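Local coordinates for beta-glucoside phosphorylase BglX (Unidentified, PDB 5VQE), which probably cleaves beta-glucosides by phosphorolysis, as a glycoside hydrolase family 3 enzyme that binds 2-deoxy-2-fluoroglucose in its active-site pocket, at residues A[62-74]-A[98-110]. Sequence-based numbering, arbitrary orientation.
Sequences VMYRPFKAKRMRE and SGGNGGMEDGTYV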
loop_
_atom_site.group_PDB
_atom_site.type_symbol
_atom_site.label_atom_id
_atom_site.label_comp_id
_atom_site.label_asym_id
_atom_site.label_seq_id
_atom_site.Cartn_x
_atom_site.Cartn_y
_atom_site.Cartn_z
ATOM N N VAL A 62 5.151 -13.288 10.801
ATOM C CA VAL A 62 5.009 -13.656 9.400
ATOM C C VAL A 62 4.112 -12.628 8.729
ATOM O O VAL A 62 3.348 -11.918 9.387
ATOM C CB VAL A 62 4.425 -15.071 9.202
ATOM C CG1 VAL A 62 5.328 -16.111 9.824
ATOM C CG2 VAL A 62 3.026 -15.163 9.793
ATOM N N MET A 63 4.217 -12.552 7.402
ATOM C CA MET A 63 3.288 -11.788 6.574
ATOM C C MET A 63 2.691 -12.709 5.520
ATOM O O MET A 63 3.422 -13.446 4.852
ATOM C CB MET A 63 3.966 -10.603 5.877
ATOM C CG MET A 63 2.940 -9.640 5.247
ATOM S SD MET A 63 3.512 -8.611 3.876
ATOM C CE MET A 63 3.573 -9.825 2.564
ATOM N N TYR A 64 1.369 -12.668 5.378
ATOM C CA TYR A 64 0.668 -13.438 4.356
ATOM C C TYR A 64 0.649 -12.636 3.060
ATOM O O TYR A 64 0.191 -11.487 3.041
ATOM C CB TYR A 64 -0.773 -13.756 4.768
ATOM C CG TYR A 64 -0.948 -14.639 5.991
ATOM C CD1 TYR A 64 -0.006 -15.594 6.328
ATOM C CD2 TYR A 64 -2.073 -14.523 6.793
ATOM C CE1 TYR A 64 -0.170 -16.398 7.432
ATOM C CE2 TYR A 64 -2.244 -15.328 7.909
ATOM C CZ TYR A 64 -1.289 -16.265 8.217
ATOM O OH TYR A 64 -1.445 -17.069 9.319
ATOM N N ARG A 65 1.161 -13.233 1.987
ATOM C CA ARG A 65 0.843 -12.785 0.641
ATOM C C ARG A 65 -0.629 -13.055 0.369
ATOM O O ARG A 65 -1.290 -13.757 1.136
ATOM C CB ARG A 65 1.713 -13.503 -0.384
ATOM C CG ARG A 65 3.165 -13.039 -0.407
ATOM C CD ARG A 65 3.323 -11.620 -0.968
ATOM N NE ARG A 65 2.633 -11.435 -2.242
ATOM C CZ ARG A 65 3.009 -11.999 -3.386
ATOM N NH1 ARG A 65 4.069 -12.797 -3.423
ATOM N NH2 ARG A 65 2.320 -11.772 -4.495
ATOM N N PRO A 66 -1.176 -12.517 -0.722
ATOM C CA PRO A 66 -2.599 -12.749 -1.008
ATOM C C PRO A 66 -2.884 -14.177 -1.432
ATOM O O PRO A 66 -2.484 -14.615 -2.516
ATOM C CB PRO A 66 -2.909 -11.763 -2.145
ATOM C CG PRO A 66 -1.777 -10.814 -2.183
ATOM C CD PRO A 66 -0.581 -11.560 -1.667
ATOM N N PHE A 67 -3.547 -14.921 -0.562
ATOM C CA PHE A 67 -4.190 -16.165 -0.941
ATOM C C PHE A 67 -5.535 -16.202 -0.215
ATOM O O PHE A 67 -5.982 -15.194 0.340
ATOM C CB PHE A 67 -3.263 -17.360 -0.668
ATOM C CG PHE A 67 -2.710 -17.417 0.728
ATOM C CD1 PHE A 67 -1.500 -16.816 1.036
ATOM C CD2 PHE A 67 -3.379 -18.105 1.719
ATOM C CE1 PHE A 67 -0.980 -16.880 2.313
ATOM C CE2 PHE A 67 -2.861 -18.175 3.004
ATOM C CZ PHE A 67 -1.659 -17.559 3.300
ATOM N N LYS A 68 -6.202 -17.351 -0.232
ATOM C CA LYS A 68 -7.605 -17.396 0.163
ATOM C C LYS A 68 -7.778 -17.235 1.669
ATOM O O LYS A 68 -6.995 -17.759 2.468
ATOM C CB LYS A 68 -8.248 -18.708 -0.291
ATOM C CG LYS A 68 -8.592 -18.728 -1.772
ATOM C CD LYS A 68 -9.267 -20.032 -2.170
ATOM C CE LYS A 68 -9.311 -20.211 -3.688
ATOM N NZ LYS A 68 -7.972 -20.564 -4.244
ATOM N N ALA A 69 -8.847 -16.528 2.049
ATOM C CA ALA A 69 -9.115 -16.265 3.457
ATOM C C ALA A 69 -9.167 -17.549 4.270
ATOM O O ALA A 69 -8.658 -17.603 5.394
ATOM C CB ALA A 69 -10.430 -15.506 3.603
ATOM N N LYS A 70 -9.795 -18.593 3.731
ATOM C CA LYS A 70 -9.905 -19.837 4.484
ATOM C C LYS A 70 -8.535 -20.454 4.733
ATOM O O LYS A 70 -8.302 -21.040 5.796
ATOM C CB LYS A 70 -10.820 -20.816 3.746
ATOM C CG LYS A 70 -10.656 -22.255 4.174
ATOM N N ARG A 71 -7.616 -20.318 3.778
ATOM C CA ARG A 71 -6.261 -20.827 3.965
ATOM C C ARG A 71 -5.484 -19.974 4.962
ATOM O O ARG A 71 -4.721 -20.509 5.780
ATOM C CB ARG A 71 -5.531 -20.886 2.623
ATOM C CG ARG A 71 -6.104 -21.910 1.656
ATOM C CD ARG A 71 -5.741 -23.329 2.064
ATOM N NE ARG A 71 -4.375 -23.668 1.681
ATOM C CZ ARG A 71 -3.805 -24.846 1.915
ATOM N NH1 ARG A 71 -4.480 -25.802 2.539
ATOM N NH2 ARG A 71 -2.558 -25.067 1.527
ATOM N N MET A 72 -5.650 -18.649 4.908
ATOM C CA MET A 72 -5.042 -17.805 5.929
ATOM C C MET A 72 -5.483 -18.231 7.320
ATOM O O MET A 72 -4.662 -18.298 8.240
ATOM C CB MET A 72 -5.407 -16.344 5.700
ATOM C CG MET A 72 -4.792 -15.747 4.473
ATOM S SD MET A 72 -5.008 -13.972 4.398
ATOM C CE MET A 72 -4.108 -13.645 2.891
ATOM N N ARG A 73 -6.782 -18.500 7.499
ATOM C CA ARG A 73 -7.277 -18.886 8.819
ATOM C C ARG A 73 -6.660 -20.203 9.265
ATOM O O ARG A 73 -6.295 -20.367 10.437
ATOM C CB ARG A 73 -8.808 -18.993 8.809
ATOM C CG ARG A 73 -9.411 -19.329 10.179
ATOM C CD ARG A 73 -10.933 -19.478 10.137
ATOM N NE ARG A 73 -11.511 -19.339 11.476
ATOM C CZ ARG A 73 -11.732 -20.342 12.323
ATOM N NH1 ARG A 73 -11.439 -21.592 11.985
ATOM N NH2 ARG A 73 -12.255 -20.096 13.519
ATOM N N GLU A 74 -6.541 -21.156 8.344
ATOM C CA GLU A 74 -5.901 -22.422 8.668
ATOM C C GLU A 74 -4.419 -22.218 8.962
ATOM O O GLU A 74 -3.883 -22.796 9.917
ATOM C CB GLU A 74 -6.103 -23.404 7.509
ATOM C CG GLU A 74 -5.562 -24.795 7.754
ATOM C CD GLU A 74 -5.451 -25.592 6.470
ATOM O OE1 GLU A 74 -4.334 -26.041 6.139
ATOM O OE2 GLU A 74 -6.484 -25.752 5.785
ATOM N N SER A 98 -9.164 -7.011 0.035
ATOM C CA SER A 98 -8.484 -7.336 -1.209
ATOM C C SER A 98 -8.118 -6.052 -1.940
ATOM O O SER A 98 -8.568 -4.959 -1.587
ATOM C CB SER A 98 -9.365 -8.217 -2.111
ATOM O OG SER A 98 -9.553 -9.496 -1.528
ATOM N N GLY A 99 -7.311 -6.207 -2.977
ATOM C CA GLY A 99 -6.922 -5.123 -3.854
ATOM C C GLY A 99 -5.518 -4.625 -3.558
ATOM O O GLY A 99 -5.055 -4.626 -2.413
ATOM N N GLY A 100 -4.824 -4.204 -4.611
ATOM C CA GLY A 100 -3.515 -3.596 -4.459
ATOM C C GLY A 100 -2.359 -4.554 -4.274
ATOM O O GLY A 100 -1.362 -4.190 -3.643
ATOM N N ASN A 101 -2.455 -5.775 -4.795
ATOM C CA ASN A 101 -1.388 -6.773 -4.716
ATOM C C ASN A 101 -1.160 -7.281 -3.299
ATOM O O ASN A 101 -0.250 -8.084 -3.085
ATOM C CB ASN A 101 -0.043 -6.250 -5.242
ATOM C CG ASN A 101 -0.110 -5.795 -6.686
ATOM O OD1 ASN A 101 0.305 -4.684 -7.014
ATOM N ND2 ASN A 101 -0.628 -6.656 -7.562
ATOM N N GLY A 102 -1.947 -6.839 -2.326
ATOM C CA GLY A 102 -1.849 -7.350 -0.976
ATOM C C GLY A 102 -3.208 -7.759 -0.456
ATOM O O GLY A 102 -4.187 -7.791 -1.209
ATOM N N GLY A 103 -3.290 -8.053 0.837
ATOM C CA GLY A 103 -4.547 -8.481 1.409
ATOM C C GLY A 103 -4.779 -9.958 1.151
ATOM O O GLY A 103 -3.843 -10.751 1.081
ATOM N N MET A 104 -6.048 -10.327 1.001
ATOM C CA MET A 104 -6.405 -11.705 0.713
ATOM C C MET A 104 -7.069 -11.790 -0.654
ATOM O O MET A 104 -7.587 -10.810 -1.184
ATOM C CB MET A 104 -7.318 -12.287 1.799
ATOM C CG MET A 104 -8.598 -11.527 2.052
ATOM S SD MET A 104 -9.495 -12.095 3.526
ATOM C CE MET A 104 -8.368 -11.665 4.829
ATOM N N GLU A 105 -7.030 -12.989 -1.225
ATOM C CA GLU A 105 -7.515 -13.184 -2.587
ATOM C C GLU A 105 -9.006 -12.877 -2.707
ATOM O O GLU A 105 -9.449 -12.311 -3.712
ATOM C CB GLU A 105 -7.211 -14.619 -3.020
ATOM C CG GLU A 105 -7.728 -15.006 -4.385
ATOM C CD GLU A 105 -7.294 -16.407 -4.767
ATOM O OE1 GLU A 105 -6.123 -16.753 -4.499
ATOM O OE2 GLU A 105 -8.124 -17.166 -5.313
ATOM N N ASP A 106 -9.796 -13.236 -1.692
ATOM C CA ASP A 106 -11.255 -13.168 -1.780
ATOM C C ASP A 106 -11.885 -12.216 -0.764
ATOM O O ASP A 106 -13.065 -12.370 -0.427
ATOM C CB ASP A 106 -11.852 -14.569 -1.628
ATOM C CG ASP A 106 -11.221 -15.358 -0.499
ATOM O OD1 ASP A 106 -10.301 -14.832 0.168
ATOM O OD2 ASP A 106 -11.639 -16.519 -0.291
ATOM N N GLY A 107 -11.145 -11.222 -0.280
ATOM C CA GLY A 107 -11.726 -10.190 0.555
ATOM C C GLY A 107 -12.402 -9.101 -0.264
ATOM O O GLY A 107 -12.482 -9.154 -1.491
ATOM N N THR A 108 -12.880 -8.082 0.440
ATOM C CA THR A 108 -13.567 -6.960 -0.189
ATOM C C THR A 108 -12.558 -5.920 -0.671
ATOM O O THR A 108 -11.830 -5.332 0.136
ATOM C CB THR A 108 -14.547 -6.304 0.780
ATOM O OG1 THR A 108 -15.464 -7.282 1.284
ATOM C CG2 THR A 108 -15.324 -5.198 0.082
ATOM N N TYR A 109 -12.551 -5.666 -1.977
ATOM C CA TYR A 109 -11.793 -4.560 -2.561
ATOM C C TYR A 109 -12.642 -3.297 -2.455
ATOM O O TYR A 109 -13.619 -3.136 -3.191
ATOM C CB TYR A 109 -11.436 -4.878 -4.014
ATOM C CG TYR A 109 -10.478 -3.901 -4.683
ATOM C CD1 TYR A 109 -10.022 -2.769 -4.021
ATOM C CD2 TYR A 109 -10.047 -4.108 -5.986
ATOM C CE1 TYR A 109 -9.162 -1.887 -4.625
ATOM C CE2 TYR A 109 -9.175 -3.222 -6.603
ATOM C CZ TYR A 109 -8.739 -2.114 -5.910
ATOM O OH TYR A 109 -7.880 -1.206 -6.485
ATOM N N VAL A 110 -12.286 -2.404 -1.533
ATOM C CA VAL A 110 -13.048 -1.183 -1.294
ATOM C C VAL A 110 -12.620 -0.111 -2.288
ATOM O O VAL A 110 -13.381 0.262 -3.188
ATOM C CB VAL A 110 -12.865 -0.689 0.151
ATOM C CG1 VAL A 110 -13.597 0.638 0.374
ATOM C CG2 VAL A 110 -13.354 -1.748 1.141
HETATM O O HOH W 1 -0.298 -8.849 1.730
HETATM O O HOH W 2 -11.573 -18.456 1.466
#
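The carboxylate of Asp106 faces the first turn of helix 69-82: OD1 accepts the backbone N-H of Ala69 through its syn lone pair (Ala69 N to Asp106 OD1 2.9 Å), and OD2 accepts a hydrogen bond from a water (water O to Asp106 OD2 2.6 Å) that in turn accepts the N-H of Lys70. One N-H of the helix start is thus bound directly, the next through water; chi1 of Asp106 (45°) turns the carboxylate toward them, and the helix dipole would probably stabilise its charge. One step back, Glu105 N gives an almost straight bond (177°) to Phe67 O, 2.9 Å away, reaching the oxygen from above the carbonyl plane. Lys68 and Glu105 run side by side on the solvent side, joined by a loose salt bridge (Lys68 NZ to Glu105 OE2 3.6 Å). On the buried side, Met104 SD rests 3.5 Å from Ala69 CB, and a bend at chi3 (65°) turns Met104 CE to Met72 SD, while Met72 CE lies 3.7 Å from Met104 CB. The Pro66 ring sets CG against the backbone O of Asn101 and Gly102 CA; its CA makes a CH...O contact to Gly103 O, which has no conventional hydrogen-bond partner. A second water links Tyr64 O with Gly103 N. The contact ties the loop following strand 88-91 to the strand-to-helix turn between 61-64 and 69-82 in the TIM-barrel-type domain, where strand 61-64 lies between 38-42 and 88-91 and carries Met63 to the sugar pocket.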